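Local structure of alpha-14 giardin (Giardia lamblia, 3CHJ) at residues Asp156-Arg160 and Ala194-Asp200; Thr162-Glu166 and Gln203-Met207; Val15-Val19 and Asp31-Ile35. The protein is a calcium- and phospholipid-binding annexin that may act as a calcium-regulated structural element linking the lipid bilayer to the underlying axoneme. One frame throughout, in Å; residues are numbered along the deposited sequence.

Contact 1: Asp156-Arg160 and Ala194-Asp200; sequences DRIPR and ATYTRAD
Asp156 meets Thr195 through its backbone, its O lying 3.8 Å from Thr195 CB, and starts an extended passage along the turn between helices 186-195 and 198-211. Arg157 sends an extended side chain alongside that turn. Arg157 NH1 donates to Tyr196 O over 2.8 Å, nearly straight at 166°, in the carbonyl plane and on a lone pair. Ala194 O sits over the centre of one guanidinium face, and NH2 bonds to Phe193 O, so the cation gathers carbonyls at the C-terminal end of helix 186-195. Ile158 N makes a weak bond to Thr195 O, while Ile158 O accepts a hydrogen bond from water 2. The peptide leading into Pro159 rests on the methyl of Thr197, with Pro159 N 3.6 Å from CG2. Thr197 is the N-cap of helix 198-211: OG1 sits between the backbone N and the carbonyl carbon (chi1 62°), where it accepts from Asp200 N, leaving CG2 for this packing. Arg160 N donates to the syn lone pair of Asp200 OD2 at 2.8 Å. The extended Arg160 side chain then crosses Tyr196 at about a right angle, guanidinium and ring planes 26° apart, with NE 3.4 Å from CE1. Arg160 NH2 donates to Thr195 OG1 at 2.8 Å, while the same hydroxyl bonds Arg191 O, its strongest polar partner; NH1 adds weak bonds to Thr195 O and OG1. Water 2, in the plane of the Arg160 guanidinium, donates to Ile158 O and Asp200 OD2 and accepts from Thr197 N and, weakly, NH1. Two arginines thus serve mainly carbonyl and hydroxyl oxygens, where a helix C terminus would favour positive charge, and Asp200 spends one oxygen on a backbone N-H and a water, tying the loop to the next helix.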
loop_
_atom_site.group_PDB
_atom_site.type_symbol
_atom_site.label_atom_id
_atom_site.label_comp_id
_atom_site.label_asym_id
_atom_site.label_seq_id
_atom_site.Cartn_x
_atom_site.Cartn_y
_atom_site.Cartn_z
ATOM N N ASP A 156 -12.023 -8.547 -11.676
ATOM C CA ASP A 156 -13.009 -8.108 -10.711
ATOM C C ASP A 156 -13.014 -9.136 -9.596
ATOM O O ASP A 156 -12.539 -10.256 -9.779
ATOM C CB ASP A 156 -14.396 -8.073 -11.382
ATOM C CG ASP A 156 -15.450 -7.297 -10.578
ATOM O OD1 ASP A 156 -15.177 -6.777 -9.459
ATOM O OD2 ASP A 156 -16.598 -7.214 -11.092
ATOM N N ARG A 157 -13.543 -8.736 -8.449
ATOM C CA ARG A 157 -13.746 -9.642 -7.335
ATOM C C ARG A 157 -15.245 -9.814 -7.145
ATOM O O ARG A 157 -15.953 -8.860 -6.828
ATOM C CB ARG A 157 -13.090 -9.084 -6.077
ATOM C CG ARG A 157 -11.568 -9.119 -6.140
ATOM C CD ARG A 157 -10.960 -8.559 -4.875
ATOM N NE ARG A 157 -9.504 -8.472 -5.025
ATOM C CZ ARG A 157 -8.654 -9.479 -4.834
ATOM N NH1 ARG A 157 -9.070 -10.669 -4.413
ATOM N NH2 ARG A 157 -7.342 -9.283 -5.025
ATOM N N ILE A 158 -15.720 -11.034 -7.358
ATOM C CA ILE A 158 -17.161 -11.298 -7.373
ATOM C C ILE A 158 -17.556 -12.355 -6.327
ATOM O O ILE A 158 -16.805 -13.309 -6.115
ATOM C CB ILE A 158 -17.670 -11.691 -8.803
ATOM C CG1 ILE A 158 -17.228 -13.109 -9.232
ATOM C CG2 ILE A 158 -17.314 -10.603 -9.845
ATOM C CD1 ILE A 158 -15.728 -13.429 -9.229
ATOM N N PRO A 159 -18.719 -12.169 -5.664
ATOM C CA PRO A 159 -19.167 -13.130 -4.651
ATOM C C PRO A 159 -19.368 -14.549 -5.162
ATOM O O PRO A 159 -19.689 -14.765 -6.335
ATOM C CB PRO A 159 -20.493 -12.535 -4.155
ATOM C CG PRO A 159 -20.391 -11.076 -4.476
ATOM C CD PRO A 159 -19.669 -11.049 -5.790
ATOM N N ARG A 160 -19.153 -15.505 -4.261
ATOM C CA ARG A 160 -19.247 -16.935 -4.548
ATOM C C ARG A 160 -20.072 -17.574 -3.456
ATOM O O ARG A 160 -20.193 -17.016 -2.363
ATOM C CB ARG A 160 -17.867 -17.580 -4.504
ATOM C CG ARG A 160 -17.047 -17.324 -5.703
ATOM C CD ARG A 160 -15.622 -17.703 -5.384
ATOM N NE ARG A 160 -14.841 -17.832 -6.611
ATOM C CZ ARG A 160 -14.264 -16.826 -7.245
ATOM N NH1 ARG A 160 -14.359 -15.580 -6.782
ATOM N NH2 ARG A 160 -13.592 -17.074 -8.358
ATOM N N ALA A 194 -6.726 -13.524 -6.601
ATOM C CA ALA A 194 -7.057 -12.381 -7.459
ATOM C C ALA A 194 -8.543 -12.062 -7.543
ATOM O O ALA A 194 -8.898 -10.903 -7.792
ATOM C CB ALA A 194 -6.507 -12.568 -8.867
ATOM N N THR A 195 -9.404 -13.078 -7.376
ATOM C CA THR A 195 -10.841 -12.896 -7.666
ATOM C C THR A 195 -11.800 -13.074 -6.483
ATOM O O THR A 195 -12.994 -12.763 -6.605
ATOM C CB THR A 195 -11.339 -13.746 -8.885
ATOM O OG1 THR A 195 -11.610 -15.095 -8.478
ATOM C CG2 THR A 195 -10.324 -13.745 -10.022
ATOM N N TYR A 196 -11.305 -13.559 -5.342
ATOM C CA TYR A 196 -12.204 -13.642 -4.171
ATOM C C TYR A 196 -12.508 -12.260 -3.604
ATOM O O TYR A 196 -11.656 -11.362 -3.586
ATOM C CB TYR A 196 -11.599 -14.499 -3.057
ATOM C CG TYR A 196 -11.963 -15.966 -3.108
ATOM C CD1 TYR A 196 -11.969 -16.672 -4.306
ATOM C CD2 TYR A 196 -12.266 -16.664 -1.919
ATOM C CE1 TYR A 196 -12.286 -18.043 -4.332
ATOM C CE2 TYR A 196 -12.585 -17.998 -1.952
ATOM C CZ TYR A 196 -12.598 -18.677 -3.160
ATOM O OH TYR A 196 -12.911 -20.022 -3.150
ATOM N N THR A 197 -13.741 -12.080 -3.144
ATOM C CA THR A 197 -14.062 -10.950 -2.297
ATOM C C THR A 197 -13.426 -11.076 -0.912
ATOM O O THR A 197 -13.039 -12.186 -0.479
ATOM C CB THR A 197 -15.596 -10.808 -2.099
ATOM O OG1 THR A 197 -16.092 -11.981 -1.444
ATOM C CG2 THR A 197 -16.303 -10.658 -3.445
ATOM N N ARG A 198 -13.354 -9.955 -0.197
ATOM C CA ARG A 198 -12.867 -9.962 1.184
ATOM C C ARG A 198 -13.684 -10.929 2.050
ATOM O O ARG A 198 -13.112 -11.722 2.789
ATOM C CB ARG A 198 -12.883 -8.561 1.784
ATOM C CG ARG A 198 -12.693 -8.536 3.303
ATOM C CD ARG A 198 -12.235 -7.184 3.844
ATOM N NE ARG A 198 -10.952 -6.760 3.279
ATOM C CZ ARG A 198 -10.831 -5.784 2.386
ATOM N NH1 ARG A 198 -11.906 -5.111 1.975
ATOM N NH2 ARG A 198 -9.632 -5.446 1.920
ATOM N N ALA A 199 -15.011 -10.877 1.925
ATOM C CA ALA A 199 -15.867 -11.735 2.759
ATOM C C ALA A 199 -15.619 -13.207 2.476
ATOM O O ALA A 199 -15.470 -14.022 3.408
ATOM C CB ALA A 199 -17.339 -11.389 2.537
ATOM N N ASP A 200 -15.552 -13.561 1.192
ATOM C CA ASP A 200 -15.266 -14.952 0.809
ATOM C C ASP A 200 -13.858 -15.407 1.190
ATOM O O ASP A 200 -13.661 -16.560 1.567
ATOM C CB ASP A 200 -15.526 -15.193 -0.672
ATOM C CG ASP A 200 -17.004 -15.151 -1.018
ATOM O OD1 ASP A 200 -17.819 -15.273 -0.069
ATOM O OD2 ASP A 200 -17.334 -15.011 -2.218
HETATM O O HOH W 1 -9.532 -9.302 -9.738
HETATM O O HOH W 2 -15.531 -14.346 -3.923
#

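Contact 2: Thr162-Glu166 and Gln203-Met207; sequences THELE and QLHKM
Leu165 and Gln203 meet where two helices of the all-helical annexin fold, 162-177 and 198-211, pack across each other near the start of the first. The local axes approach to 10.6 Å and cross at -52°. Leu165 points into the interface, and its CD2 lies against the flank of Gln203, whose side chain runs past it at about a right angle; CD2 is 3.5 Å from Gln203 CD and little farther from CB, CG and the amide atoms. That flank is presented because Gln203 CG stands opposite the backbone N (chi1 -173°) and the chain continues straight, carrying the amide out to Thr162. Gln203 NE2 donates to Thr162 OG1 at 3.3 Å, the hydroxyl oxygen lying in the amide plane.

Helix 162-177 leads on toward the calcium site, to which its residue Ala175 contributes, so this crossing lies at the opposite end from the metal. Deeper in, Leu204 sets CD1 3.5 Å from Leu165 O, and Leu204 also touches Leu169 on helix 162-177 and Tyr196 in the loop before its own helix, which carries the apolar layer inward. Met207 bends at its last torsion (chi3 59°), which swings CE back toward helix 162-177. Met207 CE comes within 4.0 Å of Leu165 CB and meets the Glu166 side chain crosswise, 3.4 Å from Glu166 CD, with both carboxylate oxygens at nearly the same distance. The bend of Glu166 at chi2 brings that carboxylate around to the methyl, whose attachment to sulfur would make it slightly positive and probably a tolerable neighbour.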
loop_
_atom_site.group_PDB
_atom_site.type_symbol
_atom_site.label_atom_id
_atom_site.label_comp_id
_atom_site.label_asym_id
_atom_site.label_seq_id
_atom_site.Cartn_x
_atom_site.Cartn_y
_atom_site.Cartn_z
ATOM N N THR A 162 -20.891 -20.947 -0.787
ATOM C CA THR A 162 -20.103 -21.823 0.064
ATOM C C THR A 162 -19.607 -23.075 -0.667
ATOM O O THR A 162 -18.494 -23.534 -0.425
ATOM C CB THR A 162 -20.866 -22.166 1.356
ATOM O OG1 THR A 162 -21.198 -20.945 2.024
ATOM C CG2 THR A 162 -20.040 -23.035 2.287
ATOM N N HIS A 163 -20.422 -23.628 -1.575
ATOM C CA HIS A 163 -20.001 -24.799 -2.358
ATOM C C HIS A 163 -18.705 -24.554 -3.136
ATOM O O HIS A 163 -17.812 -25.402 -3.142
ATOM C CB HIS A 163 -21.108 -25.282 -3.315
ATOM C CG HIS A 163 -20.717 -26.476 -4.146
ATOM N ND1 HIS A 163 -20.602 -27.745 -3.620
ATOM C CD2 HIS A 163 -20.407 -26.588 -5.460
ATOM C CE1 HIS A 163 -20.234 -28.585 -4.572
ATOM N NE2 HIS A 163 -20.110 -27.909 -5.700
ATOM N N GLU A 164 -18.618 -23.394 -3.778
ATOM C CA GLU A 164 -17.424 -23.038 -4.545
ATOM C C GLU A 164 -16.215 -22.897 -3.625
ATOM O O GLU A 164 -15.121 -23.319 -3.973
ATOM C CB GLU A 164 -17.663 -21.754 -5.339
ATOM C CG GLU A 164 -18.789 -21.865 -6.374
ATOM C CD GLU A 164 -19.198 -20.515 -6.957
ATOM O OE1 GLU A 164 -20.119 -19.843 -6.410
ATOM O OE2 GLU A 164 -18.603 -20.130 -7.983
ATOM N N LEU A 165 -16.440 -22.346 -2.437
ATOM C CA LEU A 165 -15.372 -22.230 -1.443
ATOM C C LEU A 165 -14.901 -23.589 -0.979
ATOM O O LEU A 165 -13.699 -23.804 -0.841
ATOM C CB LEU A 165 -15.797 -21.371 -0.251
ATOM C CG LEU A 165 -15.488 -19.876 -0.314
ATOM C CD1 LEU A 165 -16.103 -19.239 -1.538
ATOM C CD2 LEU A 165 -15.985 -19.194 0.960
ATOM N N GLU A 166 -15.839 -24.513 -0.739
ATOM C CA GLU A 166 -15.463 -25.880 -0.371
ATOM C C GLU A 166 -14.603 -26.549 -1.449
ATOM O O GLU A 166 -13.614 -27.216 -1.132
ATOM C CB GLU A 166 -16.695 -26.746 -0.064
ATOM C CG GLU A 166 -17.571 -26.253 1.095
ATOM C CD GLU A 166 -17.017 -26.576 2.487
ATOM O OE1 GLU A 166 -15.912 -27.162 2.593
ATOM O OE2 GLU A 166 -17.708 -26.236 3.482
ATOM N N GLN A 203 -13.820 -16.069 4.850
ATOM C CA GLN A 203 -14.504 -17.341 5.084
ATOM C C GLN A 203 -13.571 -18.502 4.761
ATOM O O GLN A 203 -13.413 -19.424 5.568
ATOM C CB GLN A 203 -15.809 -17.410 4.279
ATOM C CG GLN A 203 -16.686 -18.608 4.572
ATOM C CD GLN A 203 -17.968 -18.607 3.763
ATOM O OE1 GLN A 203 -18.457 -17.559 3.336
ATOM N NE2 GLN A 203 -18.510 -19.807 3.526
ATOM N N LEU A 204 -12.932 -18.458 3.585
ATOM C CA LEU A 204 -11.998 -19.508 3.176
ATOM C C LEU A 204 -10.847 -19.697 4.190
ATOM O O LEU A 204 -10.457 -20.816 4.507
ATOM C CB LEU A 204 -11.431 -19.211 1.777
ATOM C CG LEU A 204 -10.614 -20.363 1.177
ATOM C CD1 LEU A 204 -11.531 -21.506 0.666
ATOM C CD2 LEU A 204 -9.698 -19.832 0.065
ATOM N N HIS A 205 -10.288 -18.580 4.666
ATOM C CA HIS A 205 -9.243 -18.602 5.690
ATOM C C HIS A 205 -9.694 -19.386 6.915
ATOM O O HIS A 205 -8.967 -20.267 7.382
ATOM C CB HIS A 205 -8.849 -17.167 6.048
ATOM C CG HIS A 205 -7.935 -17.038 7.234
ATOM N ND1 HIS A 205 -6.657 -16.529 7.131
ATOM C CD2 HIS A 205 -8.135 -17.284 8.552
ATOM C CE1 HIS A 205 -6.106 -16.478 8.334
ATOM N NE2 HIS A 205 -6.978 -16.938 9.212
ATOM N N LYS A 206 -10.899 -19.080 7.394
ATOM C CA LYS A 206 -11.440 -19.748 8.593
ATOM C C LYS A 206 -11.811 -21.208 8.317
ATOM O O LYS A 206 -11.575 -22.085 9.159
ATOM C CB LYS A 206 -12.634 -18.976 9.146
ATOM C CG LYS A 206 -12.297 -17.567 9.601
ATOM C CD LYS A 206 -13.550 -16.795 9.999
ATOM C CE LYS A 206 -13.227 -15.333 10.286
ATOM N NZ LYS A 206 -12.517 -15.191 11.577
ATOM N N MET A 207 -12.368 -21.465 7.138
ATOM C CA MET A 207 -12.669 -22.834 6.699
ATOM C C MET A 207 -11.443 -23.725 6.640
ATOM O O MET A 207 -11.524 -24.917 6.933
ATOM C CB MET A 207 -13.367 -22.839 5.333
ATOM C CG MET A 207 -14.778 -22.278 5.365
ATOM S SD MET A 207 -15.455 -22.029 3.706
ATOM C CE MET A 207 -15.415 -23.661 2.976
#

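Contact 3: Val15-Val19 and Asp31-Ile35; sequences VVQKV and DLIEI
The Asp31 carboxylate receives the aliphatic end of Lys18 over one face: Lys18 CE stands 3.7 Å from Asp31 CG, nearly above it, and almost evenly spaced from CB and both oxygens. The charges themselves do not pair, as Lys18 NZ remains 4.6 Å from Asp31 OD1, and any attraction between them is probably modest. Instead water 3 donates to Asp31 OD2 at 2.7 Å and to Lys18 O, bridging the two helices. Lys18 reaches this place with CG opposite its backbone N (chi1 -169°) and a fully extended chain, which slides past Ile35 in the opposite direction and puts CD 3.8 Å from Ile35 CD1. Beyond Lys18 the contact is apolar. Ile35 CD1 fits against Val19 CG2 at 3.7 Å, and its other branch, CG2, meets Val15 CG1 at 3.9 Å. Leu32 crosses Val19 at about a right angle, CD2 touching CG1. Helices 12-24 and 31-38, 148° apart in direction, form a roughly antiparallel pair of the all-helical annexin fold, joined by a short connection and cored by branched aliphatic side chains. Helix 41-55 packs against both, with Met47 on Val15, Phe51 on Val19 and Leu44 on Ile35, while Ile33 turns to helix 301-310.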
loop_
_atom_site.group_PDB
_atom_site.type_symbol
_atom_site.label_atom_id
_atom_site.label_comp_id
_atom_site.label_asym_id
_atom_site.label_seq_id
_atom_site.Cartn_x
_atom_site.Cartn_y
_atom_site.Cartn_z
ATOM N N VAL A 15 -3.521 28.002 6.036
ATOM C CA VAL A 15 -2.801 26.729 5.951
ATOM C C VAL A 15 -1.522 26.865 5.103
ATOM O O VAL A 15 -0.487 26.299 5.455
ATOM C CB VAL A 15 -3.710 25.561 5.470
ATOM C CG1 VAL A 15 -2.909 24.263 5.347
ATOM C CG2 VAL A 15 -4.855 25.367 6.436
ATOM N N VAL A 16 -1.591 27.637 4.020
ATOM C CA VAL A 16 -0.408 27.948 3.210
ATOM C C VAL A 16 0.693 28.598 4.065
ATOM O O VAL A 16 1.868 28.198 3.993
ATOM C CB VAL A 16 -0.781 28.815 1.974
ATOM C CG1 VAL A 16 0.457 29.406 1.292
ATOM C CG2 VAL A 16 -1.582 27.977 0.976
ATOM N N GLN A 17 0.318 29.581 4.888
ATOM C CA GLN A 17 1.321 30.251 5.723
ATOM C C GLN A 17 1.916 29.292 6.758
ATOM O O GLN A 17 3.102 29.385 7.090
ATOM C CB GLN A 17 0.783 31.555 6.343
ATOM C CG GLN A 17 -0.291 31.411 7.423
ATOM C CD GLN A 17 0.267 31.376 8.854
ATOM O OE1 GLN A 17 0.853 32.355 9.335
ATOM N NE2 GLN A 17 0.056 30.258 9.547
ATOM N N LYS A 18 1.111 28.330 7.210
ATOM C CA LYS A 18 1.599 27.336 8.162
ATOM C C LYS A 18 2.655 26.432 7.502
ATOM O O LYS A 18 3.648 26.040 8.137
ATOM C CB LYS A 18 0.446 26.493 8.703
ATOM C CG LYS A 18 0.844 25.640 9.886
ATOM C CD LYS A 18 -0.356 24.895 10.474
ATOM C CE LYS A 18 0.025 24.179 11.756
ATOM N NZ LYS A 18 -1.071 23.267 12.208
ATOM N N VAL A 19 2.415 26.091 6.236
ATOM C CA VAL A 19 3.362 25.314 5.432
ATOM C C VAL A 19 4.683 26.081 5.246
ATOM O O VAL A 19 5.764 25.542 5.494
ATOM C CB VAL A 19 2.744 24.913 4.059
ATOM C CG1 VAL A 19 3.790 24.311 3.125
ATOM C CG2 VAL A 19 1.579 23.927 4.282
ATOM N N ASP A 31 4.591 20.229 11.461
ATOM C CA ASP A 31 3.342 20.849 11.068
ATOM C C ASP A 31 2.892 20.366 9.691
ATOM O O ASP A 31 1.700 20.312 9.409
ATOM C CB ASP A 31 3.436 22.378 11.085
ATOM C CG ASP A 31 3.487 22.950 12.502
ATOM O OD1 ASP A 31 3.216 22.220 13.479
ATOM O OD2 ASP A 31 3.801 24.152 12.629
ATOM N N LEU A 32 3.852 20.047 8.825
ATOM C CA LEU A 32 3.506 19.514 7.512
ATOM C C LEU A 32 2.728 18.217 7.638
ATOM O O LEU A 32 1.853 17.950 6.815
ATOM C CB LEU A 32 4.756 19.274 6.654
ATOM C CG LEU A 32 5.619 20.521 6.384
ATOM C CD1 LEU A 32 6.889 20.125 5.668
ATOM C CD2 LEU A 32 4.830 21.551 5.582
ATOM N N ILE A 33 3.081 17.421 8.649
ATOM C CA ILE A 33 2.443 16.128 8.900
ATOM C C ILE A 33 1.118 16.304 9.634
ATOM O O ILE A 33 0.124 15.645 9.301
ATOM C CB ILE A 33 3.384 15.193 9.684
ATOM C CG1 ILE A 33 4.692 14.952 8.919
ATOM C CG2 ILE A 33 2.686 13.887 10.012
ATOM C CD1 ILE A 33 4.541 14.357 7.493
ATOM N N GLU A 34 1.088 17.219 10.610
ATOM C CA GLU A 34 -0.174 17.575 11.262
ATOM C C GLU A 34 -1.226 18.041 10.256
ATOM O O GLU A 34 -2.396 17.623 10.308
ATOM C CB GLU A 34 0.056 18.593 12.391
ATOM C CG GLU A 34 0.907 18.034 13.546
ATOM C CD GLU A 34 0.196 16.962 14.406
ATOM O OE1 GLU A 34 0.663 16.730 15.547
ATOM O OE2 GLU A 34 -0.793 16.334 13.961
ATOM N N ILE A 35 -0.808 18.864 9.297
ATOM C CA ILE A 35 -1.709 19.328 8.261
ATOM C C ILE A 35 -2.256 18.115 7.458
ATOM O O ILE A 35 -3.450 18.003 7.203
ATOM C CB ILE A 35 -1.003 20.377 7.365
ATOM C CG1 ILE A 35 -0.817 21.694 8.138
ATOM C CG2 ILE A 35 -1.786 20.661 6.121
ATOM C CD1 ILE A 35 0.192 22.668 7.478
HETATM O O HOH W 3 4.114 26.190 10.874
#

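From the N terminus, contact 3 comes first and closes the short connection between helices 12-24 and 31-38. It is complete long before the other two begin, and lies on the opposite side of the chain's centre, its centre about 40 Å from that of contact 1 and 48 Å from that of contact 2. Contacts 1 and 2 cross along the chain: 156-160 and then 162-166 go out, and 194-200 and 203-207 return in the same order. Together they tie the loop after helix 144-154 and the start of helix 162-177 to helices 186-195 and 198-211. They touch directly, Leu165 packing on Arg160 and Tyr196, so they form one continuous interface.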